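Local structure of adenylosuccinate lyase (Francisella tularensis subsp. tularensis SCHU S4, 4EEI) at residues W14-E17 and N18-K22; A33-D36 and R37-K41; D108-S111 and Y112-D116; I214-D217 and R218-K221; F311-P314 and D315-I319. The protein probably catalyses the elimination of fumarate from adenylosuccinate to give AMP, and from the related succinylated imidazole ribotide, in purine biosynthesis. One frame throughout, in Å; residues are numbered along the deposited sequence.

Contact 1 (W14-E17 and N18-K22)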
# COMPACT_ATOMS: atom_id res chain seq x y z
N TRP B 14 11.50 17.79 15.37
CA TRP B 14 10.16 18.00 14.85
C TRP B 14 9.22 18.72 15.79
O TRP B 14 8.06 18.99 15.43
CB TRP B 14 9.57 16.68 14.38
CG TRP B 14 10.41 16.04 13.30
CD1 TRP B 14 11.41 15.09 13.46
CD2 TRP B 14 10.36 16.31 11.86
NE1 TRP B 14 11.96 14.76 12.25
CE2 TRP B 14 11.38 15.45 11.25
CE3 TRP B 14 9.60 17.14 11.05
CZ2 TRP B 14 11.60 15.44 9.89
CZ3 TRP B 14 9.84 17.12 9.67
CH2 TRP B 14 10.82 16.29 9.11
N ALA B 15 9.71 19.05 16.98
CA ALA B 15 8.92 19.80 17.96
C ALA B 15 8.69 21.23 17.49
O ALA B 15 9.50 21.78 16.75
CB ALA B 15 9.61 19.78 19.32
N ASP B 16 7.57 21.83 17.91
CA ASP B 16 7.24 23.18 17.44
C ASP B 16 8.40 24.16 17.58
O ASP B 16 8.60 25.01 16.71
CB ASP B 16 6.01 23.73 18.18
CG ASP B 16 4.70 23.18 17.65
OD1 ASP B 16 4.69 22.48 16.61
OD2 ASP B 16 3.66 23.47 18.27
N GLU B 17 9.17 24.05 18.66
CA GLU B 17 10.24 25.03 18.87
C GLU B 17 11.30 25.00 17.76
O GLU B 17 11.73 26.05 17.28
CB GLU B 17 10.92 24.85 20.23
CG GLU B 17 12.05 25.86 20.43
CD GLU B 17 12.80 25.67 21.73
OE1 GLU B 17 12.58 26.47 22.66
OE2 GLU B 17 13.63 24.74 21.81
N ASN B 18 11.74 23.81 17.37
CA ASN B 18 12.72 23.72 16.30
C ASN B 18 12.10 23.99 14.93
O ASN B 18 12.77 24.52 14.03
CB ASN B 18 13.44 22.37 16.29
CG ASN B 18 14.58 22.34 15.29
OD1 ASN B 18 15.54 23.09 15.42
ND2 ASN B 18 14.46 21.48 14.28
N LYS B 19 10.83 23.63 14.77
CA LYS B 19 10.14 23.93 13.51
C LYS B 19 10.20 25.44 13.24
O LYS B 19 10.54 25.86 12.14
CB LYS B 19 8.68 23.46 13.54
CG LYS B 19 7.92 23.75 12.25
CD LYS B 19 6.55 24.37 12.48
CE LYS B 19 5.53 23.35 12.96
NZ LYS B 19 5.48 22.15 12.06
N TYR B 20 9.88 26.24 14.26
CA TYR B 20 9.92 27.69 14.11
C TYR B 20 11.34 28.24 14.06
O TYR B 20 11.61 29.23 13.38
CB TYR B 20 9.14 28.38 15.24
CG TYR B 20 7.67 28.01 15.27
CD1 TYR B 20 6.91 27.98 14.10
CD2 TYR B 20 7.05 27.67 16.46
CE1 TYR B 20 5.57 27.63 14.13
CE2 TYR B 20 5.72 27.32 16.50
CZ TYR B 20 4.99 27.29 15.34
OH TYR B 20 3.66 26.94 15.40
N ALA B 21 12.27 27.61 14.78
CA ALA B 21 13.66 28.06 14.73
C ALA B 21 14.23 27.90 13.32
O ALA B 21 14.99 28.74 12.83
CB ALA B 21 14.51 27.33 15.76
N LYS B 22 13.86 26.81 12.64
CA LYS B 22 14.32 26.62 11.27
C LYS B 22 13.63 27.59 10.32
O LYS B 22 14.27 28.10 9.39
CB LYS B 22 14.13 25.15 10.84
CG LYS B 22 15.02 24.16 11.62
CD LYS B 22 16.51 24.40 11.34
CE LYS B 22 17.23 25.07 12.50
NZ LYS B 22 17.48 24.17 13.66
O HOH W 1 7.88 20.12 12.66
O HOH W 2 3.03 26.33 18.37

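Contact 2 (A33-D36 and R37-K41). With EDO (1,2-ethanediol), chain Y.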
# COMPACT_ATOMS: atom_id res chain seq x y z
N ALA B 33 20.14 38.09 2.16
CA ALA B 33 20.35 38.20 0.71
C ALA B 33 19.81 39.53 0.20
O ALA B 33 20.47 40.22 -0.59
CB ALA B 33 19.66 37.04 -0.00
N LEU B 34 18.63 39.90 0.67
CA LEU B 34 17.96 41.10 0.19
C LEU B 34 18.66 42.38 0.65
O LEU B 34 18.32 43.46 0.20
CB LEU B 34 16.49 41.10 0.60
CG LEU B 34 15.63 40.11 -0.18
CD1 LEU B 34 14.19 40.09 0.34
CD2 LEU B 34 15.66 40.44 -1.66
N GLU B 35 19.63 42.24 1.54
CA GLU B 35 20.44 43.38 1.97
C GLU B 35 21.32 43.89 0.83
O GLU B 35 21.81 45.02 0.87
CB GLU B 35 21.29 43.02 3.18
CG GLU B 35 20.54 43.08 4.50
CD GLU B 35 21.41 42.72 5.69
OE1 GLU B 35 22.65 42.78 5.56
OE2 GLU B 35 20.85 42.38 6.75
N ASP B 36 21.51 43.06 -0.19
CA ASP B 36 22.20 43.49 -1.40
C ASP B 36 21.29 44.35 -2.28
O ASP B 36 21.73 44.90 -3.28
CB ASP B 36 22.69 42.27 -2.19
CG ASP B 36 23.96 41.68 -1.62
OD1 ASP B 36 24.43 42.16 -0.57
OD2 ASP B 36 24.50 40.73 -2.23
N ARG B 37 20.03 44.45 -1.88
CA ARG B 37 19.09 45.32 -2.58
C ARG B 37 18.52 46.38 -1.64
O ARG B 37 19.17 47.38 -1.36
CB ARG B 37 17.96 44.49 -3.19
CG ARG B 37 18.44 43.40 -4.14
CD ARG B 37 17.59 43.34 -5.40
NE ARG B 37 16.62 42.25 -5.35
CZ ARG B 37 15.33 42.39 -5.61
NH1 ARG B 37 14.52 41.35 -5.54
NH2 ARG B 37 14.85 43.58 -5.95
N MET B 38 17.29 46.16 -1.17
CA MET B 38 16.50 47.23 -0.59
C MET B 38 16.57 47.23 0.94
O MET B 38 16.16 48.19 1.58
CB MET B 38 15.05 47.14 -1.05
CG MET B 38 14.25 46.02 -0.39
SD MET B 38 14.56 44.42 -1.15
CE MET B 38 13.83 44.67 -2.77
N VAL B 39 17.08 46.15 1.51
CA VAL B 39 17.15 46.01 2.96
C VAL B 39 18.44 46.60 3.51
O VAL B 39 19.53 46.27 3.04
CB VAL B 39 17.04 44.54 3.40
CG1 VAL B 39 16.92 44.44 4.91
CG2 VAL B 39 15.87 43.86 2.71
N PRO B 40 18.31 47.47 4.51
CA PRO B 40 19.48 48.10 5.13
C PRO B 40 20.46 47.05 5.64
O PRO B 40 20.01 46.06 6.25
CB PRO B 40 18.88 48.88 6.30
CG PRO B 40 17.49 49.19 5.85
CD PRO B 40 17.05 47.98 5.07
N LYS B 41 21.75 47.24 5.39
CA LYS B 41 22.76 46.29 5.85
C LYS B 41 22.69 46.12 7.36
O LYS B 41 22.52 47.11 8.08
CB LYS B 41 24.17 46.76 5.47
CG LYS B 41 24.37 46.98 3.99
CD LYS B 41 24.27 45.69 3.20
CE LYS B 41 24.60 45.90 1.73
NZ LYS B 41 24.69 44.60 0.99
C1 EDO Y . 23.32 47.51 -2.98
O1 EDO Y . 23.18 47.33 -1.57
C2 EDO Y . 22.01 48.03 -3.56
O2 EDO Y . 21.58 49.18 -2.81
O HOH W 3 20.96 47.56 1.58

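Contact 3 (D108-S111 and Y112-D116)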
# COMPACT_ATOMS: atom_id res chain seq x y z
N ASP B 108 18.75 17.32 9.18
CA ASP B 108 19.28 17.00 10.50
C ASP B 108 18.81 15.63 10.98
O ASP B 108 19.52 14.95 11.72
CB ASP B 108 18.93 18.12 11.48
CG ASP B 108 19.62 19.43 11.13
OD1 ASP B 108 20.69 19.38 10.48
OD2 ASP B 108 19.09 20.50 11.50
N SER B 109 17.63 15.24 10.54
CA SER B 109 17.10 13.92 10.86
C SER B 109 17.90 12.85 10.13
O SER B 109 18.23 11.81 10.70
CB SER B 109 15.62 13.85 10.45
OG SER B 109 14.85 14.72 11.25
N MET B 110 18.20 13.10 8.86
CA MET B 110 19.01 12.17 8.06
C MET B 110 20.37 11.90 8.67
O MET B 110 20.89 10.78 8.57
CB MET B 110 19.19 12.68 6.64
CG MET B 110 17.99 12.50 5.76
SD MET B 110 18.40 12.89 4.05
CE MET B 110 19.52 11.54 3.64
N SER B 111 20.96 12.92 9.28
CA SER B 111 22.27 12.77 9.89
C SER B 111 22.25 11.68 10.95
O SER B 111 23.20 10.90 11.07
CB SER B 111 22.73 14.09 10.51
OG SER B 111 22.90 15.06 9.49
N TYR B 112 21.16 11.62 11.71
CA TYR B 112 21.03 10.60 12.75
C TYR B 112 20.75 9.22 12.16
O TYR B 112 21.29 8.21 12.63
CB TYR B 112 19.92 10.97 13.75
CG TYR B 112 20.30 12.04 14.75
CD1 TYR B 112 21.13 11.74 15.84
CD2 TYR B 112 19.82 13.33 14.64
CE1 TYR B 112 21.49 12.71 16.77
CE2 TYR B 112 20.17 14.31 15.57
CZ TYR B 112 21.00 13.99 16.63
OH TYR B 112 21.33 14.97 17.54
N VAL B 113 19.90 9.17 11.14
CA VAL B 113 19.58 7.90 10.49
C VAL B 113 20.83 7.29 9.88
O VAL B 113 21.09 6.10 10.04
CB VAL B 113 18.55 8.10 9.38
CG1 VAL B 113 18.27 6.78 8.65
CG2 VAL B 113 17.26 8.66 9.98
N ILE B 114 21.62 8.12 9.21
CA ILE B 114 22.84 7.65 8.55
C ILE B 114 23.86 7.14 9.57
O ILE B 114 24.49 6.08 9.37
CB ILE B 114 23.44 8.75 7.64
CG1 ILE B 114 22.57 8.91 6.39
CG2 ILE B 114 24.88 8.41 7.23
CD1 ILE B 114 22.96 10.10 5.52
N LYS B 115 24.03 7.88 10.66
CA LYS B 115 24.97 7.46 11.70
C LYS B 115 24.53 6.13 12.27
O LYS B 115 25.34 5.22 12.47
CB LYS B 115 25.02 8.50 12.83
CG LYS B 115 25.93 8.09 13.99
CD LYS B 115 25.74 8.98 15.21
CE LYS B 115 26.70 8.60 16.35
NZ LYS B 115 26.56 7.17 16.79
N ASP B 116 23.23 6.00 12.53
CA ASP B 116 22.71 4.77 13.12
C ASP B 116 22.67 3.60 12.13
O ASP B 116 22.87 2.45 12.53
CB ASP B 116 21.33 5.00 13.75
CG ASP B 116 21.40 5.85 15.00
OD1 ASP B 116 22.40 5.73 15.75
OD2 ASP B 116 20.48 6.65 15.25

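Contact 4 (I214-D217 and R218-K221)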
# COMPACT_ATOMS: atom_id res chain seq x y z
N ILE B 214 8.13 23.16 -3.05
CA ILE B 214 9.15 22.25 -3.58
C ILE B 214 8.42 20.96 -3.93
O ILE B 214 7.55 20.52 -3.16
CB ILE B 214 10.21 22.00 -2.50
CG1 ILE B 214 11.14 23.21 -2.40
CG2 ILE B 214 11.00 20.72 -2.77
CD1 ILE B 214 12.21 23.08 -1.32
N PRO B 215 8.74 20.35 -5.09
CA PRO B 215 7.97 19.16 -5.49
C PRO B 215 8.16 17.99 -4.53
O PRO B 215 9.26 17.78 -3.99
CB PRO B 215 8.52 18.82 -6.89
CG PRO B 215 9.88 19.51 -6.94
CD PRO B 215 9.73 20.75 -6.10
N ARG B 216 7.09 17.23 -4.30
CA ARG B 216 7.10 16.25 -3.22
C ARG B 216 7.78 14.93 -3.56
O ARG B 216 7.87 14.05 -2.70
CB ARG B 216 5.67 16.00 -2.71
CG ARG B 216 5.42 16.55 -1.30
CD ARG B 216 5.75 18.04 -1.21
NE ARG B 216 5.77 18.53 0.17
CZ ARG B 216 6.16 19.75 0.53
NH1 ARG B 216 6.58 20.60 -0.40
NH2 ARG B 216 6.14 20.11 1.80
N ASP B 217 8.29 14.79 -4.79
CA ASP B 217 8.96 13.55 -5.17
C ASP B 217 10.34 13.40 -4.52
O ASP B 217 10.90 12.29 -4.48
CB ASP B 217 9.07 13.41 -6.70
CG ASP B 217 10.01 14.44 -7.32
OD1 ASP B 217 11.17 14.09 -7.66
OD2 ASP B 217 9.57 15.60 -7.49
N ARG B 218 10.89 14.50 -4.02
CA ARG B 218 12.16 14.41 -3.30
C ARG B 218 11.91 13.72 -1.97
O ARG B 218 12.61 12.77 -1.62
CB ARG B 218 12.77 15.80 -3.08
CG ARG B 218 13.00 16.57 -4.39
CD ARG B 218 13.90 17.79 -4.18
NE ARG B 218 14.26 18.41 -5.47
CZ ARG B 218 15.34 18.08 -6.17
NH1 ARG B 218 16.17 17.14 -5.73
NH2 ARG B 218 15.60 18.71 -7.31
N ILE B 219 10.90 14.18 -1.25
CA ILE B 219 10.51 13.51 -0.02
C ILE B 219 10.12 12.07 -0.30
O ILE B 219 10.51 11.17 0.45
CB ILE B 219 9.35 14.24 0.69
CG1 ILE B 219 9.87 15.51 1.37
CG2 ILE B 219 8.71 13.33 1.76
CD1 ILE B 219 8.78 16.45 1.86
N ALA B 220 9.37 11.84 -1.36
CA ALA B 220 8.92 10.49 -1.67
C ALA B 220 10.09 9.57 -1.97
O ALA B 220 10.06 8.38 -1.66
CB ALA B 220 7.93 10.50 -2.83
N LYS B 221 11.13 10.11 -2.60
CA LYS B 221 12.29 9.29 -2.91
C LYS B 221 12.97 8.82 -1.63
O LYS B 221 13.30 7.63 -1.50
CB LYS B 221 13.30 10.07 -3.78
CG LYS B 221 14.63 9.32 -3.95
CD LYS B 221 15.51 9.95 -5.03
CE LYS B 221 16.83 9.20 -5.17
NZ LYS B 221 17.66 9.80 -6.25
O HOH W 4 9.92 16.91 -1.53

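Contact 5 (F311-P314 and D315-I319)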
# COMPACT_ATOMS: atom_id res chain seq x y z
N PHE B 311 2.00 14.27 10.46
CA PHE B 311 1.92 12.99 11.16
C PHE B 311 3.08 12.07 10.81
O PHE B 311 3.80 11.61 11.69
CB PHE B 311 0.63 12.24 10.78
CG PHE B 311 -0.60 12.71 11.50
CD1 PHE B 311 -0.90 12.24 12.77
CD2 PHE B 311 -1.48 13.59 10.90
CE1 PHE B 311 -2.05 12.66 13.42
CE2 PHE B 311 -2.63 14.00 11.54
CZ PHE B 311 -2.92 13.54 12.80
N TYR B 312 3.25 11.79 9.53
CA TYR B 312 4.12 10.67 9.15
C TYR B 312 5.62 10.98 9.13
O TYR B 312 6.42 10.08 9.33
CB TYR B 312 3.65 10.00 7.85
CG TYR B 312 4.33 10.49 6.59
CD1 TYR B 312 5.53 9.94 6.16
CD2 TYR B 312 3.75 11.50 5.82
CE1 TYR B 312 6.14 10.39 5.00
CE2 TYR B 312 4.36 11.95 4.66
CZ TYR B 312 5.56 11.40 4.26
OH TYR B 312 6.17 11.84 3.11
N LEU B 313 6.01 12.23 8.86
CA LEU B 313 7.44 12.53 8.81
C LEU B 313 8.13 12.41 10.18
O LEU B 313 9.17 11.75 10.28
CB LEU B 313 7.72 13.89 8.17
CG LEU B 313 7.58 13.94 6.65
CD1 LEU B 313 7.89 15.36 6.13
CD2 LEU B 313 8.49 12.92 5.98
N PRO B 314 7.58 13.04 11.24
CA PRO B 314 8.25 12.81 12.53
C PRO B 314 8.18 11.35 12.96
O PRO B 314 9.10 10.86 13.63
CB PRO B 314 7.44 13.69 13.50
CG PRO B 314 6.87 14.78 12.63
CD PRO B 314 6.52 14.06 11.35
N ASP B 315 7.11 10.64 12.59
CA ASP B 315 7.02 9.23 12.96
C ASP B 315 8.00 8.40 12.16
O ASP B 315 8.59 7.47 12.69
CB ASP B 315 5.61 8.68 12.73
CG ASP B 315 4.62 9.17 13.76
OD1 ASP B 315 5.05 9.80 14.75
OD2 ASP B 315 3.41 8.92 13.58
N ASN B 316 8.15 8.71 10.88
CA ASN B 316 9.07 7.96 10.04
C ASN B 316 10.50 8.07 10.56
O ASN B 316 11.17 7.06 10.77
CB ASN B 316 8.97 8.44 8.59
CG ASN B 316 9.78 7.60 7.64
OD1 ASN B 316 10.98 7.83 7.46
ND2 ASN B 316 9.13 6.61 7.03
N PHE B 317 10.97 9.29 10.79
CA PHE B 317 12.32 9.45 11.32
C PHE B 317 12.44 8.90 12.74
O PHE B 317 13.45 8.27 13.09
CB PHE B 317 12.75 10.92 11.24
CG PHE B 317 13.04 11.37 9.84
CD1 PHE B 317 14.19 10.94 9.19
CD2 PHE B 317 12.17 12.21 9.17
CE1 PHE B 317 14.47 11.35 7.89
CE2 PHE B 317 12.43 12.62 7.87
CZ PHE B 317 13.59 12.19 7.23
N GLY B 318 11.43 9.12 13.57
CA GLY B 318 11.47 8.62 14.93
C GLY B 318 11.54 7.10 14.99
O GLY B 318 12.33 6.52 15.73
N ILE B 319 10.70 6.45 14.20
CA ILE B 319 10.70 4.99 14.17
C ILE B 319 11.99 4.46 13.55
O ILE B 319 12.55 3.47 14.03
CB ILE B 319 9.50 4.47 13.37
CG1 ILE B 319 8.20 4.73 14.14
CG2 ILE B 319 9.65 2.98 13.09
CD1 ILE B 319 6.94 4.51 13.28

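Contact 1 (W14-E17 and N18-K22)
D16 and K19 lie alongside one another at the first turn of a helix and point the same way, an example of opposite charges that run together without closing a salt bridge. The nearest approach of their side chains is D16 OD1 to K19 CE at 3.8 Å, while K19 NZ stays 4.6 Å from D16 OD1. K19 leaves the helix with CG opposite its own backbone N (chi1 -179°), and further bends along the chain carry NZ to a water that it shares with W14 O, the water donating to the carbonyl. Y20 starts differently: its CG sits beside the backbone N (chi1 -61°), which lays the ring obliquely against D16, with Y20 CD2 3.1 Å from D16 O. In the plane of the ring, a second water bridges Y20 OH and D16 OD2. All this surrounds the start of helix 16-33, where A15 is the N-cap and its carbonyl takes the first helical bond, from K19 N to A15 O at 3.0 Å. Farther along, N18 OD1 accepts from K22 NZ at 2.8 Å, whereas N18 ND2 turns back to the carbonyl of I13 in the preceding helix 8-14. The side chain of K19 also touches that of R310, which binds AMP, and the ring of Y20 rests on P55 and V58 of helix 55-65.

Contact 2 (A33-D36 and R37-K41)
L34 O receives two backbone N-H groups from opposite faces of its carbonyl plane, R37 N at 2.9 Å and V39 N at 3.2 Å, while E35 CA makes a C-H...O contact to V39 O. The i+3 bond closes a beta turn, and the i+5 bond wraps a wider pi-turn round it; together they end the run of helix 16-33 and turn the chain toward helix 43-50. Since both donors stand well above the plane, L34 O is gripped by two bonds of which neither lies on a lone pair. Inside the turn V39 CG2 stands beside its own backbone N and presses against L34 CB at 3.5 Å. M38 has CG wedged between its backbone N and carbonyl carbon (chi1 75°); its chain then folds back until SD runs alongside L34 CD2 at 4.2 Å. The guanidinium of R37 passes L34 CD2 obliquely on its way to a salt bridge with D194 of helix 192-202. E35 spends its carboxylate on the backbone N-H groups of G42 and A44, so the outgoing helix is tied to this turn as well. D36 divides its charge, OD2 going to K197. D36 OD1 meets K41 NZ in a salt bridge of 2.9 Å, and the same ammonium also makes a weak bond to E35 O.

Contact 3 (D108-S111 and Y112-D116)
S109 O serves two amides of the following turn: V113 N lies in the carbonyl plane at 3.2 Å from S109 O, and Y112 N adds a weak bond to it that is bent to 126° at the hydrogen. The next two carbonyls take the regular bonds, I114 N reaching M110 O at 2.8 Å and K115 N reaching S111 O at 3.2 Å. The two serines show how a helix can satisfy hydroxyls from its own backbone. With OG beside the backbone N (chi1 -65° in S111), each hydroxyl leans back by one turn, S109 OG to the carbonyl of Q105 and S111 OG to that of R107; S109 OG also receives a weak bond from W14 NE1. These turns belong to helix 94-131, one of the long helices that form the central bundle in the fumarase and aspartase superfamily, and they pack between helices 304-333, 151-173 and 217-244 of the same chain. Towards the bundle the contacts become apolar. The side chains of M110 and I114 meet at an angle, CE of M110 4.2 Å from CD1 of I114, and I114 CG1 also lies 3.3 Å from M110 O. The ring of Y112 lies against helix 8-14 and R325 of helix 304-333, and sets CD2 3.4 Å from D108 O in an oblique approach. D116 N completes the run by bonding Y112 O. Although D116 OD2 also comes near that carbonyl, both are acceptors, and the carboxylate oxygen is satisfied by a salt bridge to R325 NE.

Contact 4 (I214-D217 and R218-K221)
R216 O accepts A220 N at 3.0 Å and D217 O accepts K221 N at 2.9 Å, the second donor standing well above its carbonyl plane; with these two bonds an extended lead-in becomes a helix. One step earlier the direct bond is replaced by a water, which donates to P215 O and accepts from I219 N at 2.9 Å, so an amide of the first turn is still supplied with a partner. The side chains of R216 and I219 run side by side, R216 NE 4.0 Å from I219 CD1. R216 is also bent back over its own segment, for a sharp turn at chi2 (56°) brings NH1 to I214 O at 2.9 Å, on a lone pair and nearly in the guanidinium plane. D99 and E309 take further N-H groups of this buried arginine, which lies about 6 Å, side chain to side chain, from the AMP-binding R301. The helix that starts here, 217-244, is one of the long members of the bundle, and its first turn faces another subunit. D217 holds its carboxylate between the two backbone branches (chi1 68°) and pairs with R163 and R164 of that second subunit, while K221, fully extended, reaches D167 of the same neighbour. R218 stretches away past P215, its CG 4.0 Å from P215 O, to form salt bridges with E207 and E208.

Contact 5 (F311-P314 and D315-I319)
D315 meets F311 and F317 meets L313 because both place CG beside the backbone N (chi1 -73° and -72°), which brings each side chain up to a carbonyl of the turn before. The carboxylate of D315 comes to F311 O, CG at 3.3 Å; D315 OD2 is as close, an approach of two acceptors and not a hydrogen bond. The N-terminal amine of M1, hydrogen-bonded to D315 OD1, would be expected to ease this unfavourable approach. The ring of F317 sets CD2 3.2 Å from L313 O obliquely, and F317 CE2 lies loosely against L313 CD2. This is a proline kink in helix 304-333, a bundle helix: P314 has no N-H to offer the preceding turn, and the regular i+4 bonds run on from N316: N316 N to Y312 O at 2.7 Å, F317 N to L313 O at 3.1 Å and G318 N to P314 O at 2.9 Å. N316 CB also lies 3.1 Å from Y312 O. The amide of N316 turns into the bundle, where OD1 bonds H226 and ND2 bonds H287, whose ring also meets that of Y312. On another side the ring of F311 meets that of Y5 of a third subunit, the planes about 15° apart, and D315 packs against D315 of that chain.

Each contact closes a turn within one continuous stretch, and the five follow one another along the chain without nesting or crossing. Contact 1 starts helix 16-33, and contact 2 ends its run far from the chain's centre, about 43 Å from it centre to centre, the nearest atoms of the two contacts about 14 Å apart. Contact 3 lies within helix 94-131, contact 4 opens helix 217-244, and contact 5 sits at the kink of helix 304-333. In space four of them meet: F317 of contact 5 packs against W14 of contact 1 and S109 of contact 3, while Y312 touches I219 of contact 4. The kinked helix thus joins the N-terminal helices to the bundle, and contact 2 stands apart.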